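Local structure of arylamine n-acetyltransferase (Mycobacterium smegmatis, 1W5R) at residues 35-46 with 69-79; 213-224 with 251-259. The protein catalyses acetyl transfer to arylamines, probably from acetyl-CoA through an acetyl-enzyme intermediate as in the rest of its family. The protein carries 1 engineered substitution. One frame throughout, in Å; residues are numbered along the deposited sequence.

Interaction 1: 35-46 with 69-79; sequences HNRSIPFENLDP and RGGYQYEHNGL. Engineered in segment 69-79: Gln73 (natural residue Cys).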
loop_
_atom_site.group_PDB
_atom_site.type_symbol
_atom_site.label_atom_id
_atom_site.label_comp_id
_atom_site.label_asym_id
_atom_site.label_seq_id
_atom_site.Cartn_x
_atom_site.Cartn_y
_atom_site.Cartn_z
ATOM N N HIS A 35 -13.935 3.031 20.057
ATOM C CA HIS A 35 -12.667 3.601 20.515
ATOM C C HIS A 35 -11.533 3.264 19.526
ATOM O O HIS A 35 -10.769 4.152 19.111
ATOM C CB HIS A 35 -12.373 3.102 21.929
ATOM C CG HIS A 35 -11.205 3.766 22.595
ATOM N ND1 HIS A 35 -11.338 4.481 23.770
ATOM C CD2 HIS A 35 -9.886 3.801 22.278
ATOM C CE1 HIS A 35 -10.152 4.928 24.144
ATOM N NE2 HIS A 35 -9.255 4.531 23.257
ATOM N N ASN A 36 -11.473 1.999 19.108
ATOM C CA ASN A 36 -10.451 1.532 18.169
ATOM C C ASN A 36 -10.378 2.406 16.922
ATOM O O ASN A 36 -9.285 2.731 16.449
ATOM C CB ASN A 36 -10.778 0.110 17.682
ATOM C CG ASN A 36 -10.394 -0.993 18.672
ATOM O OD1 ASN A 36 -9.534 -0.843 19.567
ATOM N ND2 ASN A 36 -11.006 -2.135 18.479
ATOM N N ARG A 37 -11.538 2.741 16.359
ATOM C CA ARG A 37 -11.552 3.458 15.089
ATOM C C ARG A 37 -11.483 4.966 15.218
ATOM O O ARG A 37 -11.270 5.651 14.223
ATOM C CB ARG A 37 -12.772 3.081 14.218
ATOM C CG ARG A 37 -14.121 3.606 14.724
ATOM C CD ARG A 37 -15.260 3.239 13.785
ATOM N NE ARG A 37 -15.542 1.800 13.785
ATOM C CZ ARG A 37 -16.443 1.199 14.565
ATOM N NH1 ARG A 37 -16.627 -0.114 14.457
ATOM N NH2 ARG A 37 -17.160 1.899 15.460
ATOM N N SER A 38 -11.694 5.477 16.434
ATOM C CA SER A 38 -11.862 6.923 16.643
ATOM C C SER A 38 -10.699 7.669 17.289
ATOM O O SER A 38 -10.485 8.852 16.979
ATOM C CB SER A 38 -13.108 7.188 17.496
ATOM O OG SER A 38 -14.286 6.669 16.899
ATOM N N ILE A 39 -10.002 7.007 18.213
ATOM C CA ILE A 39 -8.914 7.660 18.949
ATOM C C ILE A 39 -7.628 6.903 18.598
ATOM O O ILE A 39 -7.479 5.736 18.955
ATOM C CB ILE A 39 -9.151 7.684 20.492
ATOM C CG1 ILE A 39 -10.541 8.256 20.834
ATOM C CG2 ILE A 39 -8.056 8.495 21.194
ATOM C CD1 ILE A 39 -10.847 8.276 22.352
ATOM N N PRO A 40 -6.718 7.559 17.869
ATOM C CA PRO A 40 -5.524 6.842 17.454
ATOM C C PRO A 40 -4.495 6.662 18.572
ATOM O O PRO A 40 -4.467 7.428 19.541
ATOM C CB PRO A 40 -4.967 7.737 16.347
ATOM C CG PRO A 40 -5.338 9.133 16.796
ATOM C CD PRO A 40 -6.721 8.956 17.389
ATOM N N PHE A 41 -3.666 5.634 18.429
ATOM C CA PHE A 41 -2.433 5.540 19.200
ATOM C C PHE A 41 -1.476 6.591 18.621
ATOM O O PHE A 41 -1.319 6.711 17.403
ATOM C CB PHE A 41 -1.828 4.140 19.055
ATOM C CG PHE A 41 -0.630 3.904 19.913
ATOM C CD1 PHE A 41 -0.743 3.153 21.085
ATOM C CD2 PHE A 41 0.624 4.415 19.550
ATOM C CE1 PHE A 41 0.378 2.913 21.895
ATOM C CE2 PHE A 41 1.754 4.191 20.355
ATOM C CZ PHE A 41 1.623 3.440 21.538
ATOM N N GLU A 42 -0.855 7.378 19.491
ATOM C CA GLU A 42 0.245 8.253 19.054
ATOM C C GLU A 42 1.139 8.579 20.231
ATOM O O GLU A 42 0.698 8.588 21.388
ATOM C CB GLU A 42 -0.246 9.557 18.422
ATOM C CG GLU A 42 -1.254 10.292 19.306
ATOM C CD GLU A 42 -0.868 11.714 19.623
ATOM O OE1 GLU A 42 0.285 11.934 20.057
ATOM O OE2 GLU A 42 -1.735 12.595 19.493
ATOM N N ASN A 43 2.398 8.860 19.922
ATOM C CA ASN A 43 3.362 9.268 20.946
ATOM C C ASN A 43 4.009 10.610 20.604
ATOM O O ASN A 43 5.185 10.798 20.862
ATOM C CB ASN A 43 4.460 8.210 21.104
ATOM C CG ASN A 43 5.382 8.179 19.903
ATOM O OD1 ASN A 43 4.919 8.339 18.773
ATOM N ND2 ASN A 43 6.685 7.993 20.136
ATOM N N LEU A 44 3.256 11.529 20.014
ATOM C CA LEU A 44 3.856 12.820 19.655
ATOM C C LEU A 44 4.395 13.574 20.878
ATOM O O LEU A 44 5.422 14.248 20.774
ATOM C CB LEU A 44 2.875 13.693 18.891
ATOM C CG LEU A 44 2.642 13.210 17.456
ATOM C CD1 LEU A 44 1.269 13.674 16.980
ATOM C CD2 LEU A 44 3.758 13.662 16.507
ATOM N N ASP A 45 3.731 13.448 22.032
ATOM C CA ASP A 45 4.227 14.153 23.223
ATOM C C ASP A 45 5.638 13.666 23.608
ATOM O O ASP A 45 6.568 14.465 23.604
ATOM C CB ASP A 45 3.248 14.065 24.402
ATOM C CG ASP A 45 2.110 15.079 24.302
ATOM O OD1 ASP A 45 2.021 15.831 23.296
ATOM O OD2 ASP A 45 1.286 15.122 25.250
ATOM N N PRO A 46 5.821 12.363 23.923
ATOM C CA PRO A 46 7.191 11.926 24.278
ATOM C C PRO A 46 8.206 12.163 23.168
ATOM O O PRO A 46 9.367 12.457 23.461
ATOM C CB PRO A 46 7.060 10.424 24.543
ATOM C CG PRO A 46 5.630 10.117 24.585
ATOM C CD PRO A 46 4.827 11.284 24.102
ATOM N N ARG A 69 -6.494 14.786 20.353
ATOM C CA ARG A 69 -5.213 14.115 20.235
ATOM C C ARG A 69 -5.464 12.639 20.475
ATOM O O ARG A 69 -6.517 12.263 20.987
ATOM C CB ARG A 69 -4.275 14.642 21.322
ATOM C CG ARG A 69 -3.798 16.098 21.090
ATOM C CD ARG A 69 -2.730 16.204 20.017
ATOM N NE ARG A 69 -1.627 15.288 20.278
ATOM C CZ ARG A 69 -0.601 15.537 21.094
ATOM N NH1 ARG A 69 0.331 14.605 21.267
ATOM N NH2 ARG A 69 -0.491 16.710 21.740
ATOM N N GLY A 70 -4.500 11.799 20.103
ATOM C CA GLY A 70 -4.510 10.424 20.579
ATOM C C GLY A 70 -3.605 10.313 21.791
ATOM O O GLY A 70 -3.263 11.301 22.446
ATOM N N GLY A 71 -3.195 9.098 22.091
ATOM C CA GLY A 71 -2.240 8.878 23.169
ATOM C C GLY A 71 -1.668 7.493 23.059
ATOM O O GLY A 71 -1.935 6.781 22.074
ATOM N N TYR A 72 -0.828 7.133 24.023
ATOM C CA TYR A 72 -0.250 5.798 24.033
ATOM C C TYR A 72 -0.906 4.906 25.100
ATOM O O TYR A 72 -1.991 5.257 25.587
ATOM C CB TYR A 72 1.296 5.835 24.013
ATOM C CG TYR A 72 2.036 6.243 25.281
ATOM C CD1 TYR A 72 3.427 6.241 25.282
ATOM C CD2 TYR A 72 1.371 6.559 26.471
ATOM C CE1 TYR A 72 4.162 6.575 26.414
ATOM C CE2 TYR A 72 2.104 6.875 27.631
ATOM C CZ TYR A 72 3.509 6.873 27.582
ATOM O OH TYR A 72 4.281 7.150 28.690
ATOM N N GLN A 73 -0.311 3.769 25.432
ATOM C CA GLN A 73 -1.016 2.733 26.186
ATOM C C GLN A 73 -1.653 3.227 27.489
ATOM O O GLN A 73 -2.814 2.902 27.794
ATOM C CB GLN A 73 -0.093 1.530 26.459
ATOM C CG GLN A 73 1.263 1.813 27.070
ATOM C CD GLN A 73 2.360 2.114 26.037
ATOM O OE1 GLN A 73 2.079 2.553 24.925
ATOM N NE2 GLN A 73 3.611 1.869 26.416
ATOM N N TYR A 74 -0.898 4.000 28.267
ATOM C CA TYR A 74 -1.415 4.476 29.563
ATOM C C TYR A 74 -2.563 5.470 29.429
ATOM O O TYR A 74 -3.463 5.561 30.294
ATOM C CB TYR A 74 -0.310 5.117 30.374
ATOM C CG TYR A 74 0.805 4.194 30.775
ATOM C CD1 TYR A 74 2.006 4.165 30.063
ATOM C CD2 TYR A 74 0.664 3.335 31.870
ATOM C CE1 TYR A 74 3.049 3.307 30.436
ATOM C CE2 TYR A 74 1.699 2.477 32.258
ATOM C CZ TYR A 74 2.885 2.461 31.533
ATOM O OH TYR A 74 3.933 1.651 31.904
ATOM N N GLU A 75 -2.520 6.228 28.343
ATOM C CA GLU A 75 -3.541 7.237 28.092
ATOM C C GLU A 75 -4.823 6.580 27.611
ATOM O O GLU A 75 -5.919 6.903 28.078
ATOM C CB GLU A 75 -3.025 8.279 27.092
ATOM C CG GLU A 75 -1.882 9.099 27.664
ATOM C CD GLU A 75 -1.142 9.893 26.617
ATOM O OE1 GLU A 75 -1.152 11.145 26.713
ATOM O OE2 GLU A 75 -0.522 9.270 25.719
ATOM N N HIS A 76 -4.686 5.642 26.674
ATOM C CA HIS A 76 -5.843 4.919 26.138
ATOM C C HIS A 76 -6.590 4.122 27.171
ATOM O O HIS A 76 -7.794 4.305 27.366
ATOM C CB HIS A 76 -5.392 3.984 25.028
ATOM C CG HIS A 76 -5.342 4.647 23.693
ATOM N ND1 HIS A 76 -6.479 4.912 22.957
ATOM C CD2 HIS A 76 -4.302 5.148 22.982
ATOM C CE1 HIS A 76 -6.139 5.524 21.837
ATOM N NE2 HIS A 76 -4.823 5.688 21.832
ATOM N N ASN A 77 -5.881 3.226 27.827
ATOM C CA ASN A 77 -6.532 2.358 28.797
ATOM C C ASN A 77 -6.875 3.092 30.069
ATOM O O ASN A 77 -7.846 2.734 30.742
ATOM C CB ASN A 77 -5.709 1.094 29.020
ATOM C CG ASN A 77 -5.794 0.159 27.815
ATOM O OD1 ASN A 77 -6.847 0.065 27.184
ATOM N ND2 ASN A 77 -4.690 -0.497 27.480
ATOM N N GLY A 78 -6.118 4.132 30.381
ATOM C CA GLY A 78 -6.491 4.967 31.518
ATOM C C GLY A 78 -7.841 5.597 31.247
ATOM O O GLY A 78 -8.770 5.469 32.057
ATOM N N LEU A 79 -7.970 6.255 30.095
ATOM C CA LEU A 79 -9.220 6.892 29.718
ATOM C C LEU A 79 -10.380 5.902 29.710
ATOM O O LEU A 79 -11.446 6.168 30.290
ATOM C CB LEU A 79 -9.089 7.560 28.338
ATOM C CG LEU A 79 -10.366 8.191 27.764
ATOM C CD1 LEU A 79 -10.865 9.313 28.640
ATOM C CD2 LEU A 79 -10.119 8.700 26.353
HETATM O O HOH W 1 1.511 9.612 23.946
#
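Glu42 OE2 is gripped by two donors from 69-79: Arg69 NE on its syn lone pair at 2.8 Å, and Gly70 N on the anti side, 33° out of the carboxylate plane. The other oxygen is held twice. Arg69 NH1 comes to the syn lone pair of Glu42 OE1 at 2.9 Å, and Leu44 N meets that oxygen nearly along its C-O bond. Carboxylate and guanidinium therefore lie almost coplanar, a side-on bidentate salt bridge. Arg69 is bent at chi2 and chi3, which turns its NE/NH1 edge to the Glu42 carboxylate. Its NH1 and NH2 then converge on Asp45 OD1, both from one face of a carboxylate standing at 79° to the guanidinium. Asp262 takes a further bond from NH2, and Lys63 pairs with the other oxygen of Asp45.

The backbones join through a single bridge between Phe41 and Gly71, where Glu42 N donates to Gly71 O at 2.9 Å. Phe41, its CG anti to the backbone N (chi1 -174°), spreads its ring so that Tyr72 CA sits over one face, a CH-pi contact 4.0 Å from the centroid. Gln73 brings OE1 to the ring edge, 3.5 Å from Phe41 CE1, while its amide has its main polar partner in Thr112.

The His76 ring is pinned at two edge atoms. NE2 donates to Pro40 O at 2.9 Å, from above the carbonyl plane, while ND1 is hydrogen-bonded to His35 NE2 at 2.8 Å, and either nitrogen could be the donor; Tyr11 holds the far nitrogen of His35.

Gln73 is engineered in place of a cysteine, probably the acetyl-accepting residue of the triad as in the family. The buried charges are answered by multiple partners, and the polar links fix the start of helix 73-87 against the 35-46 segment.

Interaction 2: 213-224 with 251-259; sequences VAVVTDDARYNL and AIVNRFGID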
loop_
_atom_site.group_PDB
_atom_site.type_symbol
_atom_site.label_atom_id
_atom_site.label_comp_id
_atom_site.label_asym_id
_atom_site.label_seq_id
_atom_site.Cartn_x
_atom_site.Cartn_y
_atom_site.Cartn_z
ATOM N N VAL A 213 2.239 5.874 15.276
ATOM C CA VAL A 213 0.847 6.308 15.190
ATOM C C VAL A 213 0.035 5.136 14.658
ATOM O O VAL A 213 0.470 4.445 13.737
ATOM C CB VAL A 213 0.694 7.561 14.271
ATOM C CG1 VAL A 213 -0.743 8.075 14.289
ATOM C CG2 VAL A 213 1.634 8.672 14.705
ATOM N N ALA A 214 -1.133 4.872 15.241
ATOM C CA ALA A 214 -1.912 3.730 14.770
ATOM C C ALA A 214 -3.402 3.943 14.942
ATOM O O ALA A 214 -3.836 4.768 15.749
ATOM C CB ALA A 214 -1.475 2.438 15.479
ATOM N N VAL A 215 -4.187 3.202 14.171
ATOM C CA VAL A 215 -5.641 3.210 14.343
ATOM C C VAL A 215 -6.148 1.900 13.755
ATOM O O VAL A 215 -5.473 1.293 12.920
ATOM C CB VAL A 215 -6.307 4.448 13.681
ATOM C CG1 VAL A 215 -6.325 4.331 12.142
ATOM C CG2 VAL A 215 -7.699 4.687 14.264
ATOM N N VAL A 216 -7.319 1.451 14.201
ATOM C CA VAL A 216 -7.848 0.182 13.704
ATOM C C VAL A 216 -9.306 0.351 13.314
ATOM O O VAL A 216 -10.135 0.726 14.147
ATOM C CB VAL A 216 -7.725 -0.968 14.744
ATOM C CG1 VAL A 216 -8.253 -2.287 14.163
ATOM C CG2 VAL A 216 -6.274 -1.141 15.179
ATOM N N THR A 217 -9.603 0.054 12.047
ATOM C CA THR A 217 -10.963 0.132 11.530
ATOM C C THR A 217 -11.521 -1.285 11.428
ATOM O O THR A 217 -10.795 -2.266 11.664
ATOM C CB THR A 217 -10.980 0.766 10.127
ATOM O OG1 THR A 217 -10.312 -0.100 9.202
ATOM C CG2 THR A 217 -10.283 2.134 10.134
ATOM N N ASP A 218 -12.797 -1.400 11.056
ATOM C CA ASP A 218 -13.383 -2.733 10.882
ATOM C C ASP A 218 -12.592 -3.580 9.889
ATOM O O ASP A 218 -12.522 -4.802 10.046
ATOM C CB ASP A 218 -14.838 -2.656 10.397
ATOM C CG ASP A 218 -15.762 -1.988 11.395
ATOM O OD1 ASP A 218 -15.320 -1.609 12.508
ATOM O OD2 ASP A 218 -16.961 -1.857 11.065
ATOM N N ASP A 219 -12.011 -2.928 8.879
ATOM C CA ASP A 219 -11.360 -3.628 7.759
ATOM C C ASP A 219 -9.854 -3.749 7.856
ATOM O O ASP A 219 -9.261 -4.591 7.181
ATOM C CB ASP A 219 -11.673 -2.934 6.435
ATOM C CG ASP A 219 -13.134 -3.006 6.066
ATOM O OD1 ASP A 219 -13.784 -4.025 6.374
ATOM O OD2 ASP A 219 -13.623 -2.039 5.443
ATOM N N ALA A 220 -9.212 -2.910 8.665
ATOM C CA ALA A 220 -7.749 -2.881 8.599
ATOM C C ALA A 220 -7.088 -2.341 9.853
ATOM O O ALA A 220 -7.668 -1.513 10.543
ATOM C CB ALA A 220 -7.280 -2.078 7.385
ATOM N N ARG A 221 -5.864 -2.796 10.092
ATOM C CA ARG A 221 -4.998 -2.221 11.124
ATOM C C ARG A 221 -3.981 -1.322 10.449
ATOM O O ARG A 221 -3.342 -1.737 9.477
ATOM C CB ARG A 221 -4.276 -3.324 11.894
ATOM C CG ARG A 221 -5.213 -4.268 12.640
ATOM C CD ARG A 221 -4.433 -5.407 13.291
ATOM N NE ARG A 221 -5.257 -6.268 14.153
ATOM C CZ ARG A 221 -5.656 -5.937 15.386
ATOM N NH1 ARG A 221 -5.327 -4.756 15.909
ATOM N NH2 ARG A 221 -6.392 -6.786 16.101
ATOM N N TYR A 222 -3.820 -0.113 10.980
ATOM C CA TYR A 222 -2.870 0.862 10.451
ATOM C C TYR A 222 -1.809 1.148 11.482
ATOM O O TYR A 222 -2.131 1.477 12.621
ATOM C CB TYR A 222 -3.592 2.174 10.110
ATOM C CG TYR A 222 -4.631 2.003 9.034
ATOM C CD1 TYR A 222 -5.918 1.569 9.348
ATOM C CD2 TYR A 222 -4.323 2.271 7.699
ATOM C CE1 TYR A 222 -6.872 1.408 8.359
ATOM C CE2 TYR A 222 -5.278 2.107 6.696
ATOM C CZ TYR A 222 -6.548 1.684 7.033
ATOM O OH TYR A 222 -7.498 1.502 6.043
ATOM N N ASN A 223 -0.542 1.009 11.086
ATOM C CA ASN A 223 0.552 1.281 12.009
ATOM C C ASN A 223 1.692 2.007 11.328
ATOM O O ASN A 223 2.359 1.436 10.454
ATOM C CB ASN A 223 1.088 0.020 12.670
ATOM C CG ASN A 223 2.039 0.353 13.800
ATOM O OD1 ASN A 223 1.623 0.887 14.808
ATOM N ND2 ASN A 223 3.322 0.103 13.601
ATOM N N LEU A 224 1.888 3.256 11.732
ATOM C CA LEU A 224 2.960 4.100 11.205
ATOM C C LEU A 224 4.120 4.095 12.191
ATOM O O LEU A 224 3.923 4.386 13.367
ATOM C CB LEU A 224 2.436 5.532 11.056
ATOM C CG LEU A 224 3.427 6.604 10.577
ATOM C CD1 LEU A 224 3.680 6.436 9.069
ATOM C CD2 LEU A 224 2.917 8.014 10.857
ATOM N N ALA A 251 -0.235 12.567 6.749
ATOM C CA ALA A 251 -0.862 11.317 7.180
ATOM C C ALA A 251 -1.381 11.457 8.609
ATOM O O ALA A 251 -2.513 11.076 8.910
ATOM C CB ALA A 251 0.116 10.150 7.065
ATOM N N ILE A 252 -0.557 12.048 9.474
ATOM C CA ILE A 252 -0.926 12.243 10.875
ATOM C C ILE A 252 -2.241 13.030 10.996
ATOM O O ILE A 252 -3.146 12.647 11.730
ATOM C CB ILE A 252 0.227 12.924 11.645
ATOM C CG1 ILE A 252 1.378 11.931 11.870
ATOM C CG2 ILE A 252 -0.256 13.503 12.982
ATOM C CD1 ILE A 252 2.648 12.570 12.431
ATOM N N VAL A 253 -2.349 14.111 10.232
ATOM C CA VAL A 253 -3.526 14.988 10.310
ATOM C C VAL A 253 -4.757 14.391 9.609
ATOM O O VAL A 253 -5.860 14.384 10.163
ATOM C CB VAL A 253 -3.205 16.390 9.728
ATOM C CG1 VAL A 253 -4.428 17.301 9.788
ATOM C CG2 VAL A 253 -2.060 17.020 10.484
ATOM N N ASN A 254 -4.552 13.877 8.404
ATOM C CA ASN A 254 -5.668 13.514 7.524
ATOM C C ASN A 254 -6.014 12.024 7.444
ATOM O O ASN A 254 -7.173 11.666 7.199
ATOM C CB ASN A 254 -5.449 14.121 6.135
ATOM C CG ASN A 254 -5.436 15.641 6.171
ATOM O OD1 ASN A 254 -4.431 16.273 5.862
ATOM N ND2 ASN A 254 -6.549 16.232 6.587
ATOM N N ARG A 255 -5.021 11.158 7.634
ATOM C CA ARG A 255 -5.290 9.731 7.776
ATOM C C ARG A 255 -5.682 9.405 9.221
ATOM O O ARG A 255 -6.663 8.695 9.462
ATOM C CB ARG A 255 -4.074 8.892 7.374
ATOM C CG ARG A 255 -3.827 8.715 5.875
ATOM C CD ARG A 255 -2.720 7.674 5.684
ATOM N NE ARG A 255 -2.537 7.243 4.301
ATOM C CZ ARG A 255 -2.945 6.075 3.807
ATOM N NH1 ARG A 255 -3.586 5.198 4.575
ATOM N NH2 ARG A 255 -2.713 5.783 2.535
ATOM N N PHE A 256 -4.918 9.925 10.182
ATOM C CA PHE A 256 -5.092 9.534 11.580
ATOM C C PHE A 256 -5.950 10.491 12.416
ATOM O O PHE A 256 -6.276 10.204 13.573
ATOM C CB PHE A 256 -3.727 9.287 12.233
ATOM C CG PHE A 256 -3.024 8.059 11.720
ATOM C CD1 PHE A 256 -1.937 8.168 10.855
ATOM C CD2 PHE A 256 -3.447 6.789 12.107
ATOM C CE1 PHE A 256 -1.268 7.021 10.387
ATOM C CE2 PHE A 256 -2.808 5.650 11.643
ATOM C CZ PHE A 256 -1.706 5.758 10.784
ATOM N N GLY A 257 -6.314 11.629 11.835
ATOM C CA GLY A 257 -7.249 12.555 12.480
ATOM C C GLY A 257 -6.721 13.295 13.699
ATOM O O GLY A 257 -7.500 13.668 14.584
ATOM N N ILE A 258 -5.408 13.512 13.747
ATOM C CA ILE A 258 -4.779 14.194 14.882
ATOM C C ILE A 258 -4.564 15.673 14.563
ATOM O O ILE A 258 -3.964 16.022 13.539
ATOM C CB ILE A 258 -3.427 13.534 15.289
ATOM C CG1 ILE A 258 -3.657 12.087 15.742
ATOM C CG2 ILE A 258 -2.726 14.353 16.400
ATOM C CD1 ILE A 258 -2.371 11.247 15.797
ATOM N N ASP A 259 -5.047 16.525 15.465
ATOM C CA ASP A 259 -4.884 17.973 15.355
ATOM C C ASP A 259 -3.506 18.408 15.866
ATOM O O ASP A 259 -3.262 18.401 17.075
ATOM C CB ASP A 259 -6.000 18.679 16.136
ATOM C CG ASP A 259 -5.850 20.202 16.149
ATOM O OD1 ASP A 259 -5.180 20.759 15.252
ATOM O OD2 ASP A 259 -6.414 20.838 17.061
#
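Phe256 and Val213 meet face-on: the valine methyl CG1 stands over one face of the ring, 3.6 Å from its centroid and 19° off the normal, in a CH-pi contact. Two torsions set this up. Val213 holds CG1 anti to its own backbone N (chi1 -175°), which sends that branch to the phenyl ring and Ile258 CD1, while CG2 turns to Ile252 CG1 at 4.3 Å. Phe256 has CG anti to its carbonyl carbon (chi1 -69°), and the ring projects from the 251-259 segment onto the hairpin.

The hairpin adds aliphatic carbon from both strands. Val215 lays CG1 against CD2 of Phe256 at 3.8 Å. From the partner strand, Tyr222 CB approaches CE2 of Phe256 at 3.9 Å and Leu224 CB approaches CE1 at 4.0 Å. Leu224 also reaches Ile252 CG1 with its CD2 branch. Arg255 carries NH1 to within 4.1 Å of Tyr222 CE2; Arg233 of the second subunit packs against this arginine.

A wider pi-type turn at 251-255 has Ala251 O accepting from both Arg255 N and Phe256 N, before Gly257 turns the chain with positive phi.

Val213, Val215, Tyr222 and Leu224 thus all direct their side chains at the 251-259 segment from one face of the antiparallel hairpin. The contact is made mainly by apolar packing centred on the Phe256 ring, with Ile252 and Ile258 beside it, consistent with hydrophobic burial.

From the N terminus, helix 25-38 runs into the short strand 41-42, and interaction 1 closes the first loop when the chain, after helix 57-66, returns as 69-79. Only much later does interaction 2 open: the hairpin 213-224 is followed by strands 228-233 and 236-242, then helix 245-255 folds back to close a second loop. The two loops lie in series, neither nested nor crossed, yet their centres are about 11 Å apart. Strand 41-42 borders strand 212-216 in one antiparallel sheet, and Arg37 forms a salt bridge with Asp218. The sheet thereby ties the N-terminal helices, with the helix that bears the engineered position, to helix 245-255, which packs on its hairpin.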